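Local coordinates for Glyco_hydro_cc domain-containing protein (Trichoderma gamsii, PDB 6UBD), which probably binds beta-1,3-glucan oligosaccharides, as a subgroup VII member of glycoside hydrolase family GH128 built on an eight-stranded beta/alpha barrel, at residues His54-Pro58 / Val71-Trp75; Lys34-Asp40 / Leu238-Asp244; Gly103-Cys109 / Gly142-Arg148; His26-Pro30 / Pro98-Met102. All blocks are in the same frame, centred on the assembly; numbering follows the deposited sequence.

Interaction 1: residues His54-Pro58 / Val71-Trp75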
loop_
_atom_site.group_PDB
_atom_site.type_symbol
_atom_site.label_atom_id
_atom_site.label_comp_id
_atom_site.label_asym_id
_atom_site.label_seq_id
_atom_site.Cartn_x
_atom_site.Cartn_y
_atom_site.Cartn_z
ATOM N N HIS A 54 0.217 -7.289 1.506
ATOM C CA HIS A 54 1.657 -7.033 1.374
ATOM C C HIS A 54 2.297 -6.882 2.746
ATOM O O HIS A 54 1.540 -6.693 3.726
ATOM C CB HIS A 54 1.977 -5.872 0.410
ATOM C CG HIS A 54 1.862 -4.521 1.060
ATOM N ND1 HIS A 54 2.928 -3.927 1.663
ATOM C CD2 HIS A 54 0.832 -3.623 1.086
ATOM C CE1 HIS A 54 2.576 -2.713 2.056
ATOM N NE2 HIS A 54 1.293 -2.500 1.725
ATOM N N ASP A 55 3.616 -6.948 2.858
ATOM C CA ASP A 55 4.328 -6.746 4.135
ATOM C C ASP A 55 5.619 -5.965 3.903
ATOM O O ASP A 55 6.517 -6.109 4.717
ATOM C CB ASP A 55 4.541 -8.068 4.863
ATOM C CG ASP A 55 5.519 -8.999 4.138
ATOM O OD1 ASP A 55 6.027 -8.646 3.055
ATOM O OD2 ASP A 55 5.813 -10.089 4.724
ATOM N N TRP A 56 5.617 -5.094 2.896
ATOM C CA TRP A 56 6.796 -4.255 2.550
ATOM C C TRP A 56 8.030 -5.068 2.064
ATOM O O TRP A 56 9.073 -4.446 1.812
ATOM C CB TRP A 56 7.172 -3.297 3.693
ATOM C CG TRP A 56 6.063 -2.328 4.040
ATOM C CD1 TRP A 56 5.765 -1.124 3.456
ATOM C CD2 TRP A 56 5.091 -2.489 5.103
ATOM N NE1 TRP A 56 4.675 -0.540 4.048
ATOM C CE2 TRP A 56 4.238 -1.370 5.022
ATOM C CE3 TRP A 56 4.846 -3.488 6.076
ATOM C CZ2 TRP A 56 3.143 -1.230 5.897
ATOM C CZ3 TRP A 56 3.746 -3.328 6.922
ATOM C CH2 TRP A 56 2.915 -2.204 6.855
ATOM N N THR A 57 7.943 -6.400 1.980
ATOM C CA THR A 57 9.079 -7.257 1.560
ATOM C C THR A 57 8.898 -7.791 0.137
ATOM O O THR A 57 7.836 -7.694 -0.473
ATOM C CB THR A 57 9.293 -8.449 2.511
ATOM O OG1 THR A 57 8.414 -9.565 2.205
ATOM C CG2 THR A 57 9.248 -8.064 3.987
ATOM N N PRO A 58 9.969 -8.345 -0.495
ATOM C CA PRO A 58 9.861 -8.952 -1.824
ATOM C C PRO A 58 8.955 -10.179 -1.937
ATOM O O PRO A 58 8.570 -10.511 -3.048
ATOM C CB PRO A 58 11.326 -9.315 -2.141
ATOM C CG PRO A 58 12.151 -8.309 -1.352
ATOM C CD PRO A 58 11.364 -8.213 -0.067
ATOM N N VAL A 71 1.409 -9.732 -2.588
ATOM C CA VAL A 71 1.894 -8.683 -3.491
ATOM C C VAL A 71 3.329 -8.312 -3.060
ATOM O O VAL A 71 3.610 -7.976 -1.892
ATOM C CB VAL A 71 0.963 -7.470 -3.499
ATOM C CG1 VAL A 71 1.519 -6.289 -4.295
ATOM C CG2 VAL A 71 -0.422 -7.867 -3.968
ATOM N N SER A 72 4.278 -8.373 -4.032
ATOM C CA SER A 72 5.708 -8.097 -3.785
ATOM C C SER A 72 5.974 -6.587 -3.718
ATOM O O SER A 72 5.240 -5.811 -4.350
ATOM C CB SER A 72 6.488 -8.749 -4.924
ATOM O OG SER A 72 7.913 -8.531 -4.885
ATOM N N MET A 73 7.034 -6.219 -3.032
ATOM C CA MET A 73 7.521 -4.811 -3.021
ATOM C C MET A 73 9.047 -4.803 -3.168
ATOM O O MET A 73 9.702 -5.634 -2.548
ATOM C CB MET A 73 7.128 -4.086 -1.717
ATOM C CG MET A 73 7.613 -2.673 -1.624
ATOM S SD MET A 73 7.117 -1.725 -0.160
ATOM C CE MET A 73 5.331 -1.601 -0.302
ATOM N N LEU A 74 9.577 -3.820 -3.899
ATOM C CA LEU A 74 10.987 -3.371 -3.699
ATOM C C LEU A 74 10.955 -2.054 -2.884
ATOM O O LEU A 74 10.585 -1.027 -3.403
ATOM C CB LEU A 74 11.736 -3.189 -5.023
ATOM C CG LEU A 74 13.141 -2.601 -4.888
ATOM C CD1 LEU A 74 14.029 -3.486 -4.006
ATOM C CD2 LEU A 74 13.824 -2.485 -6.238
ATOM N N TRP A 75 11.286 -2.141 -1.596
ATOM C CA TRP A 75 11.054 -1.039 -0.668
ATOM C C TRP A 75 11.919 0.194 -1.011
ATOM O O TRP A 75 11.415 1.357 -0.930
ATOM C CB TRP A 75 11.289 -1.553 0.770
ATOM C CG TRP A 75 10.988 -0.592 1.893
ATOM C CD1 TRP A 75 9.797 -0.501 2.599
ATOM C CD2 TRP A 75 11.872 0.354 2.544
ATOM N NE1 TRP A 75 9.859 0.458 3.576
ATOM C CE2 TRP A 75 11.130 0.990 3.565
ATOM C CE3 TRP A 75 13.209 0.775 2.320
ATOM C CZ2 TRP A 75 11.694 1.963 4.406
ATOM C CZ3 TRP A 75 13.755 1.736 3.142
ATOM C CH2 TRP A 75 13.001 2.330 4.171
HETATM O O HOH W 1 5.137 -6.919 0.147
HETATM O O HOH W 2 11.004 -4.836 -0.251
#
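Met73 carries its methyl group into the angle between two aromatic rings that also meet each other: CE lies 3.8 Å from CE1 of His54 and 3.8 Å from CD1 of Trp56, while the same His54 CE1 sits over one face of the indole. The chain runs straight through chi2, carrying SD alongside Trp56, 4.9 Å from the centroid of its five-membered ring in an oblique Met-aromatic contact; a bend at chi3 (-64°) swings CE between the rings. Unbranched, pliable methionine can follow two differently turned rings. His54 folds back over its own backbone (chi1 83°), bringing ND1 within 3.2 Å of Trp56 N, a bond received almost in the ring plane; NE2 is paired with Thr200 O. All this lies where parallel strands 52-54 and 69-73 of the beta/alpha barrel give way to loops at their C-terminal ends, the side on which such barrels bind sugars. Trp56, with a positive phi of 65°, turns its indole toward Glu201, which takes the NE1 hydrogen. Asp55 OD1 accepts from Thr57 N in an Asx turn and from Thr57 OG1, holding the loop round Trp56. Thr57 O then accepts from Met73 N, and Ser72 OG gives a 2.8 Å bond to Pro58 O. One water donates to Trp56 O and Met73 O and accepts from Trp75 N, bridging the two backbones.

Interaction 2: residues Lys34-Asp40 / Leu238-Asp244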
loop_
_atom_site.group_PDB
_atom_site.type_symbol
_atom_site.label_atom_id
_atom_site.label_comp_id
_atom_site.label_asym_id
_atom_site.label_seq_id
_atom_site.Cartn_x
_atom_site.Cartn_y
_atom_site.Cartn_z
ATOM N N LYS A 34 -11.511 -5.722 -3.596
ATOM C CA LYS A 34 -10.611 -4.598 -3.309
ATOM C C LYS A 34 -9.833 -4.835 -2.017
ATOM O O LYS A 34 -8.722 -4.309 -1.892
ATOM C CB LYS A 34 -11.324 -3.252 -3.347
ATOM C CG LYS A 34 -12.031 -2.870 -4.640
ATOM C CD LYS A 34 -12.625 -1.526 -4.632
ATOM C CE LYS A 34 -13.560 -1.272 -5.790
ATOM N NZ LYS A 34 -13.887 0.180 -5.973
ATOM N N ALA A 35 -10.449 -5.461 -0.987
ATOM C CA ALA A 35 -9.888 -5.384 0.387
ATOM C C ALA A 35 -8.594 -6.200 0.571
ATOM O O ALA A 35 -8.574 -7.406 0.274
ATOM C CB ALA A 35 -10.929 -5.811 1.405
ATOM N N GLY A 36 -7.628 -5.552 1.224
ATOM C CA GLY A 36 -6.365 -6.201 1.590
ATOM C C GLY A 36 -5.804 -5.738 2.930
ATOM O O GLY A 36 -6.497 -4.980 3.663
ATOM N N SER A 37 -4.621 -6.199 3.317
ATOM C CA SER A 37 -3.899 -5.851 4.549
ATOM C C SER A 37 -2.487 -5.371 4.186
ATOM O O SER A 37 -1.844 -5.981 3.299
ATOM C CB SER A 37 -3.858 -7.081 5.432
ATOM O OG SER A 37 -3.231 -6.827 6.656
ATOM N N ALA A 38 -2.015 -4.348 4.855
ATOM C CA ALA A 38 -0.643 -3.834 4.873
ATOM C C ALA A 38 0.027 -4.232 6.160
ATOM O O ALA A 38 -0.320 -3.642 7.224
ATOM C CB ALA A 38 -0.559 -2.377 4.611
ATOM N N GLY A 39 0.807 -5.323 6.171
ATOM C CA GLY A 39 1.270 -6.027 7.386
ATOM C C GLY A 39 0.413 -7.283 7.672
ATOM O O GLY A 39 -0.507 -7.574 6.881
ATOM N N ASP A 40 0.785 -8.019 8.713
ATOM C CA ASP A 40 0.165 -9.326 8.964
ATOM C C ASP A 40 -0.321 -9.504 10.412
ATOM O O ASP A 40 -0.756 -10.593 10.735
ATOM C CB ASP A 40 1.051 -10.482 8.469
ATOM C CG ASP A 40 2.455 -10.421 9.073
ATOM O OD1 ASP A 40 2.572 -10.008 10.267
ATOM O OD2 ASP A 40 3.436 -10.729 8.308
ATOM N N LEU A 238 -9.040 0.415 -7.061
ATOM C CA LEU A 238 -9.169 -1.039 -7.380
ATOM C C LEU A 238 -8.645 -1.927 -6.233
ATOM O O LEU A 238 -8.882 -3.140 -6.315
ATOM C CB LEU A 238 -8.505 -1.354 -8.724
ATOM C CG LEU A 238 -9.238 -0.777 -9.946
ATOM C CD1 LEU A 238 -8.667 -1.327 -11.195
ATOM C CD2 LEU A 238 -10.782 -0.947 -9.912
ATOM N N ALA A 239 -7.997 -1.374 -5.207
ATOM C CA ALA A 239 -7.492 -2.143 -4.043
ATOM C C ALA A 239 -7.207 -1.167 -2.930
ATOM O O ALA A 239 -6.843 0.003 -3.185
ATOM C CB ALA A 239 -6.238 -2.923 -4.421
ATOM N N TYR A 240 -7.351 -1.635 -1.676
ATOM C CA TYR A 240 -7.005 -0.827 -0.493
ATOM C C TYR A 240 -6.453 -1.733 0.612
ATOM O O TYR A 240 -6.826 -2.922 0.665
ATOM C CB TYR A 240 -8.182 0.030 -0.007
ATOM C CG TYR A 240 -9.455 -0.716 0.302
ATOM C CD1 TYR A 240 -9.628 -1.386 1.538
ATOM C CD2 TYR A 240 -10.482 -0.775 -0.627
ATOM C CE1 TYR A 240 -10.807 -2.105 1.820
ATOM C CE2 TYR A 240 -11.679 -1.464 -0.338
ATOM C CZ TYR A 240 -11.824 -2.139 0.886
ATOM O OH TYR A 240 -12.997 -2.867 1.184
ATOM N N ALA A 241 -5.700 -1.193 1.539
ATOM C CA ALA A 241 -5.040 -1.992 2.582
ATOM C C ALA A 241 -4.837 -1.185 3.880
ATOM O O ALA A 241 -4.153 -0.164 3.924
ATOM C CB ALA A 241 -3.713 -2.529 2.095
ATOM N N TYR A 242 -5.456 -1.678 4.981
ATOM C CA TYR A 242 -5.293 -1.142 6.367
ATOM C C TYR A 242 -3.854 -1.428 6.857
ATOM O O TYR A 242 -3.502 -2.602 6.826
ATOM C CB TYR A 242 -6.364 -1.836 7.243
ATOM C CG TYR A 242 -6.551 -1.358 8.670
ATOM C CD1 TYR A 242 -5.504 -1.375 9.578
ATOM C CD2 TYR A 242 -7.798 -0.910 9.111
ATOM C CE1 TYR A 242 -5.688 -0.945 10.890
ATOM C CE2 TYR A 242 -8.016 -0.531 10.426
ATOM C CZ TYR A 242 -6.973 -0.565 11.327
ATOM O OH TYR A 242 -7.241 -0.126 12.630
ATOM N N THR A 243 -3.112 -0.414 7.299
ATOM C CA THR A 243 -1.725 -0.608 7.777
ATOM C C THR A 243 -1.664 -0.888 9.278
ATOM O O THR A 243 -2.388 -0.240 10.078
ATOM C CB THR A 243 -0.852 0.575 7.361
ATOM O OG1 THR A 243 0.492 0.181 7.743
ATOM C CG2 THR A 243 -1.187 1.905 7.982
ATOM N N ASP A 244 -0.738 -1.712 9.705
ATOM C CA ASP A 244 -0.398 -1.922 11.113
ATOM C C ASP A 244 1.000 -1.363 11.442
ATOM O O ASP A 244 1.588 -1.741 12.470
ATOM C CB ASP A 244 -0.548 -3.373 11.500
ATOM C CG ASP A 244 0.415 -4.340 10.834
ATOM O OD1 ASP A 244 1.344 -3.907 10.144
ATOM O OD2 ASP A 244 0.195 -5.547 11.018
HETATM O O HOH W 3 2.919 -6.633 10.278
#
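Strands 35-38 and 238-243 run parallel with a 38° twist and axes 4.2 Å apart at their closest, joined by backbone bonds that begin with Tyr240 N to Lys34 O and end with Asp244 N to Ala38 O, the one from Gly36 N to Tyr240 O being weak. This pairing of the first strand with the eighth closes the beta/alpha barrel. On the outer side, toward helix 263-273, the Tyr240 ring folds over its own strand's neighbour: chi1 of 56° lays one face on Ala35, whose CA is 4.0 Å from the ring centroid in a CH-pi contact. Small Ala35 permits this close approach, and Tyr240 OH continues to Glu232. Lys34 touches the ring with CB alone, 3.5 Å from Tyr240 CE2, then leads away, its NZ reaching the carbonyl oxygens of Phe231, Glu232 and Val237. Inside the barrel, where space is short, small side chains meet: Ala38 CB is 4.0 Å from Ala241 CB and equally far from Thr243 CB. After the strands, Gly39 has a positive phi (100°), easily adopted by glycine, and Asp244, whose OD2 is bonded to Thr41 OG1, brings OD1 to 3.5 Å from Gly39 CA.

Interaction 3: residues Gly103-Cys109 / Gly142-Arg148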
loop_
_atom_site.group_PDB
_atom_site.type_symbol
_atom_site.label_atom_id
_atom_site.label_comp_id
_atom_site.label_asym_id
_atom_site.label_seq_id
_atom_site.Cartn_x
_atom_site.Cartn_y
_atom_site.Cartn_z
ATOM N N GLY A 103 6.625 -0.591 -6.454
ATOM C CA GLY A 103 7.870 0.143 -6.255
ATOM C C GLY A 103 8.027 0.789 -4.887
ATOM O O GLY A 103 7.344 0.369 -3.880
ATOM N N PHE A 104 8.911 1.769 -4.805
ATOM C CA PHE A 104 9.534 2.203 -3.540
ATOM C C PHE A 104 8.481 2.743 -2.533
ATOM O O PHE A 104 7.539 3.433 -2.940
ATOM C CB PHE A 104 10.636 3.221 -3.772
ATOM C CG PHE A 104 11.457 2.909 -5.002
ATOM C CD1 PHE A 104 12.268 1.762 -5.087
ATOM C CD2 PHE A 104 11.352 3.697 -6.139
ATOM C CE1 PHE A 104 12.943 1.420 -6.259
ATOM C CE2 PHE A 104 12.003 3.330 -7.314
ATOM C CZ PHE A 104 12.777 2.212 -7.373
ATOM N N ASN A 105 8.822 2.501 -1.255
ATOM C CA ASN A 105 7.951 3.007 -0.152
ATOM C C ASN A 105 8.401 4.403 0.311
ATOM O O ASN A 105 9.371 4.466 1.065
ATOM C CB ASN A 105 7.921 1.949 0.951
ATOM C CG ASN A 105 6.937 2.288 2.069
ATOM O OD1 ASN A 105 5.735 2.069 1.825
ATOM N ND2 ASN A 105 7.396 2.956 3.120
ATOM N N GLU A 106 7.687 5.442 -0.116
ATOM C CA GLU A 106 7.929 6.826 0.409
ATOM C C GLU A 106 9.383 7.270 0.146
ATOM O O GLU A 106 10.098 7.689 1.047
ATOM C CB GLU A 106 7.556 6.883 1.904
ATOM C CG GLU A 106 6.032 6.568 2.142
ATOM C CD GLU A 106 5.580 6.772 3.574
ATOM O OE1 GLU A 106 6.457 6.901 4.467
ATOM O OE2 GLU A 106 4.321 6.740 3.798
ATOM N N PRO A 107 9.824 7.303 -1.139
ATOM C CA PRO A 107 11.169 7.817 -1.468
ATOM C C PRO A 107 11.305 9.294 -1.097
ATOM O O PRO A 107 12.465 9.768 -0.992
ATOM C CB PRO A 107 11.269 7.515 -2.964
ATOM C CG PRO A 107 9.849 7.652 -3.477
ATOM C CD PRO A 107 9.038 6.995 -2.359
ATOM N N ASP A 108 10.193 10.042 -0.984
ATOM C CA ASP A 108 10.123 11.472 -0.623
ATOM C C ASP A 108 10.140 11.727 0.891
ATOM O O ASP A 108 10.023 12.908 1.264
ATOM C CB ASP A 108 8.915 12.131 -1.312
ATOM C CG ASP A 108 7.551 11.476 -1.043
ATOM O OD1 ASP A 108 7.513 10.271 -0.668
ATOM O OD2 ASP A 108 6.543 12.218 -1.248
ATOM N N CYS A 109 10.391 10.725 1.716
ATOM C CA CYS A 109 10.544 10.923 3.177
ATOM C C CYS A 109 11.840 10.211 3.661
ATOM O O CYS A 109 12.415 9.361 2.946
ATOM C CB CYS A 109 9.341 10.419 3.961
ATOM S SG CYS A 109 7.985 11.593 4.208
ATOM N N GLY A 142 3.154 -1.642 -9.819
ATOM C CA GLY A 142 2.622 -0.520 -9.052
ATOM C C GLY A 142 3.670 0.574 -8.950
ATOM O O GLY A 142 4.838 0.316 -8.639
ATOM N N SER A 143 3.239 1.847 -8.981
ATOM C CA SER A 143 4.147 2.977 -8.845
ATOM C C SER A 143 4.809 2.974 -7.479
ATOM O O SER A 143 4.203 2.438 -6.487
ATOM C CB SER A 143 3.450 4.310 -9.078
ATOM O OG SER A 143 2.628 4.718 -7.951
ATOM N N PRO A 144 5.906 3.715 -7.290
ATOM C CA PRO A 144 6.275 4.143 -5.941
ATOM C C PRO A 144 5.130 4.957 -5.272
ATOM O O PRO A 144 4.363 5.615 -5.950
ATOM C CB PRO A 144 7.543 4.989 -6.183
ATOM C CG PRO A 144 8.064 4.513 -7.536
ATOM C CD PRO A 144 6.783 4.320 -8.325
ATOM N N ALA A 145 5.116 4.828 -3.922
ATOM C CA ALA A 145 4.055 5.469 -3.063
ATOM C C ALA A 145 4.593 6.696 -2.314
ATOM O O ALA A 145 5.623 6.556 -1.641
ATOM C CB ALA A 145 3.426 4.462 -2.106
ATOM N N MET A 146 3.955 7.840 -2.501
ATOM C CA MET A 146 4.500 9.097 -1.948
ATOM C C MET A 146 4.006 9.411 -0.520
ATOM O O MET A 146 2.780 9.441 -0.211
ATOM C CB MET A 146 4.049 10.270 -2.834
ATOM C CG MET A 146 4.571 10.160 -4.279
ATOM S SD MET A 146 6.384 10.031 -4.451
ATOM C CE MET A 146 6.535 8.279 -4.861
ATOM N N CYS A 147 4.916 9.783 0.352
ATOM C CA CYS A 147 4.517 10.280 1.710
ATOM C C CYS A 147 3.881 11.654 1.621
ATOM O O CYS A 147 3.114 12.015 2.533
ATOM C CB CYS A 147 5.689 10.259 2.700
ATOM S SG CYS A 147 6.944 11.527 2.379
ATOM N N ARG A 148 4.142 12.433 0.588
ATOM C CA ARG A 148 3.574 13.782 0.488
ATOM C C ARG A 148 2.108 13.727 -0.002
ATOM O O ARG A 148 1.484 14.815 -0.078
ATOM C CB ARG A 148 4.388 14.718 -0.451
ATOM C CG ARG A 148 5.679 15.314 0.079
ATOM C CD ARG A 148 5.400 16.466 0.993
ATOM N NE ARG A 148 6.581 17.105 1.462
ATOM C CZ ARG A 148 6.603 18.047 2.370
ATOM N NH1 ARG A 148 5.500 18.469 2.954
ATOM N NH2 ARG A 148 7.756 18.605 2.712
HETATM O O HOH W 4 4.760 1.557 -3.842
HETATM O O HOH W 5 9.263 15.574 0.772
#
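Cys109 and Cys147 face each other across the far end of this contact and join in a disulfide whose two halves stand nearly at right angles (chi3 92°), the relaxed geometry for an S-S bond. Beside it the carboxylate of Asp108 straddles two successive amides. OD1 receives Cys147 N at 2.8 Å on its syn side, close to the carboxylate plane, while OD2 takes Arg148 N at 3.0 Å from above that plane; aspartate is short enough to do both once chi1 (56°) tips CG between its own backbone N and carbonyl carbon. Two bonds thus fix the rotation of the group, and Cys147 SG rests 3.3 Å from OD1. Glu106 extends past the cystine, its CD 3.6 Å from Cys147 CB, to reach His173 and Ser115 with its two oxygens. The segments continue the fourth and fifth strands of the beta/alpha barrel beyond their C-terminal ends, still partly paired through Phe104 O, Ala145 N and O, and Glu106 N. The Asn105-Glu106-Pro107 sequence matches the site where clan GH-A hydrolases keep their acid/base glutamate, although whether Glu106 acts so here is not established. On the opposite flank from Glu106, Pro107 and Met146 cross at about a right angle, the bent methionine chain bringing CE to 3.6 Å from Pro107 CG, both side chains also touching Trp154 of helix 154-159. Nearer the strands, Phe104 and Pro144 lie side by side and point the same way, CD2 of the ring 3.7 Å from Pro144 CG, two stiff apolar groups.

Interaction 4: residues His26-Pro30 / Pro98-Met102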
loop_
_atom_site.group_PDB
_atom_site.type_symbol
_atom_site.label_atom_id
_atom_site.label_comp_id
_atom_site.label_asym_id
_atom_site.label_seq_id
_atom_site.Cartn_x
_atom_site.Cartn_y
_atom_site.Cartn_z
ATOM N N HIS A 26 -3.199 -9.601 -15.795
ATOM C CA HIS A 26 -3.738 -9.674 -14.431
ATOM C C HIS A 26 -4.855 -8.644 -14.281
ATOM O O HIS A 26 -4.692 -7.490 -14.717
ATOM C CB HIS A 26 -2.643 -9.427 -13.406
ATOM C CG HIS A 26 -1.505 -10.369 -13.492
ATOM N ND1 HIS A 26 -1.598 -11.685 -13.168
ATOM C CD2 HIS A 26 -0.231 -10.159 -13.891
ATOM C CE1 HIS A 26 -0.428 -12.275 -13.380
ATOM N NE2 HIS A 26 0.464 -11.347 -13.848
ATOM N N PRO A 27 -5.957 -8.981 -13.637
ATOM C CA PRO A 27 -6.952 -7.981 -13.313
ATOM C C PRO A 27 -6.325 -7.007 -12.286
ATOM O O PRO A 27 -5.554 -7.404 -11.419
ATOM C CB PRO A 27 -8.125 -8.758 -12.709
ATOM C CG PRO A 27 -7.467 -9.943 -12.061
ATOM C CD PRO A 27 -6.351 -10.284 -13.032
ATOM N N LEU A 28 -6.666 -5.733 -12.357
ATOM C CA LEU A 28 -6.048 -4.735 -11.433
ATOM C C LEU A 28 -6.773 -4.706 -10.088
ATOM O O LEU A 28 -6.183 -4.126 -9.155
ATOM C CB LEU A 28 -5.802 -3.392 -12.127
ATOM C CG LEU A 28 -4.756 -3.406 -13.242
ATOM C CD1 LEU A 28 -4.519 -2.006 -13.817
ATOM C CD2 LEU A 28 -3.413 -4.005 -12.807
ATOM N N THR A 29 -7.920 -5.344 -9.928
ATOM C CA THR A 29 -8.432 -5.748 -8.598
ATOM C C THR A 29 -8.018 -7.191 -8.341
ATOM O O THR A 29 -8.374 -8.062 -9.156
ATOM C CB THR A 29 -9.952 -5.622 -8.482
ATOM O OG1 THR A 29 -10.265 -4.235 -8.492
ATOM C CG2 THR A 29 -10.534 -6.242 -7.224
ATOM N N PRO A 30 -7.245 -7.532 -7.271
ATOM C CA PRO A 30 -6.875 -8.930 -7.045
ATOM C C PRO A 30 -8.115 -9.780 -6.766
ATOM O O PRO A 30 -8.931 -9.502 -5.860
ATOM C CB PRO A 30 -5.944 -8.885 -5.825
ATOM C CG PRO A 30 -5.400 -7.482 -5.866
ATOM C CD PRO A 30 -6.594 -6.655 -6.298
ATOM N N PRO A 98 6.404 -12.487 -9.604
ATOM C CA PRO A 98 5.140 -12.323 -8.916
ATOM C C PRO A 98 4.050 -11.891 -9.904
ATOM O O PRO A 98 4.330 -11.345 -10.978
ATOM C CB PRO A 98 5.424 -11.277 -7.833
ATOM C CG PRO A 98 6.802 -10.816 -8.014
ATOM C CD PRO A 98 7.337 -11.377 -9.302
ATOM N N ALA A 99 2.787 -12.093 -9.491
ATOM C CA ALA A 99 1.652 -11.541 -10.257
ATOM C C ALA A 99 1.599 -10.001 -10.133
ATOM O O ALA A 99 1.229 -9.347 -11.134
ATOM C CB ALA A 99 0.337 -12.142 -9.806
ATOM N N TYR A 100 1.973 -9.439 -8.962
ATOM C CA TYR A 100 1.888 -7.990 -8.714
ATOM C C TYR A 100 3.154 -7.547 -7.967
ATOM O O TYR A 100 3.526 -8.212 -6.980
ATOM C CB TYR A 100 0.653 -7.648 -7.869
ATOM C CG TYR A 100 -0.703 -8.076 -8.432
ATOM C CD1 TYR A 100 -1.210 -9.347 -8.207
ATOM C CD2 TYR A 100 -1.462 -7.238 -9.224
ATOM C CE1 TYR A 100 -2.426 -9.754 -8.764
ATOM C CE2 TYR A 100 -2.691 -7.619 -9.749
ATOM C CZ TYR A 100 -3.168 -8.909 -9.544
ATOM O OH TYR A 100 -4.368 -9.339 -10.077
ATOM N N VAL A 101 3.750 -6.414 -8.399
ATOM C CA VAL A 101 4.953 -5.881 -7.715
ATOM C C VAL A 101 4.794 -4.369 -7.591
ATOM O O VAL A 101 4.510 -3.707 -8.610
ATOM C CB VAL A 101 6.258 -6.296 -8.352
ATOM C CG1 VAL A 101 6.296 -5.934 -9.756
ATOM C CG2 VAL A 101 7.524 -5.777 -7.662
ATOM N N MET A 102 5.054 -3.859 -6.391
ATOM C CA MET A 102 5.040 -2.424 -6.136
ATOM C C MET A 102 6.475 -1.859 -6.040
ATOM O O MET A 102 7.372 -2.500 -5.429
ATOM C CB MET A 102 4.304 -2.118 -4.809
ATOM C CG MET A 102 2.845 -2.608 -4.729
ATOM S SD MET A 102 2.053 -2.461 -3.159
ATOM C CE MET A 102 2.935 -3.653 -2.155
#
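The backbones of His26-Pro30 and Pro98-Met102 stay well apart, the closest CA atoms, those of His26 and Ala99, being 7.1 Å from each other, and side chains bridge the gap. The first segment is a loop that leads toward the first strand, and it crosses the N-terminal end of the beta/alpha barrel, where strand 100-102, the fourth, begins. Tyr100 does most of the bridging. Its CG lies opposite the carbonyl carbon (chi1 -58°), and the ring reaches across the N-terminal end toward the loop, meeting Trp198 on the way, to place OH 2.6 Å from Pro27 O. That hydroxyl donates within the carbonyl plane, and the oxygen it meets lies at the edge of the phenol ring, near its plane. Tyrosine suits the place because its shaft can be buried among apolar groups while its tip satisfies a backbone carbonyl of a loop rich in proline. His26 packs on Ala99. Its imidazole lies over Ala99, whose CB is 4.0 Å from the ring centroid in a CH-pi contact, and Ala99 O sits over a ring face near the rim, 3.2 Å from His26 CD2. NE2 makes a weak hydrogen bond with Gly138 O instead. The two aromatic rings of His26 and Tyr100 meet obliquely, planes at 45° and centroids 5.5 Å apart; His26 CB comes to 3.8 Å from Tyr100 OH.

All four contacts belong to one barrel. Interaction 4 lies at its N-terminal end, and interactions 1 and 3 gather at the other, where sugar would be expected to bind. Interaction 2 closes the ring between first and last strands; it touches interaction 1 through His54 O and Gly39 N, 2.9 Å apart, and interaction 4 through Thr29 OG1 and Leu238 O, 2.8 Å apart. Interactions 1 and 3 meet where Asn105 N lies 2.9 Å from Trp75 O. Both share Glu201, bonded by Trp56 and touched by Asn105; it sits on the seventh strand, where relatives carry the nucleophile, though a catalytic role here is not established. Met102 connects interaction 4 with interaction 1, packing against Met73.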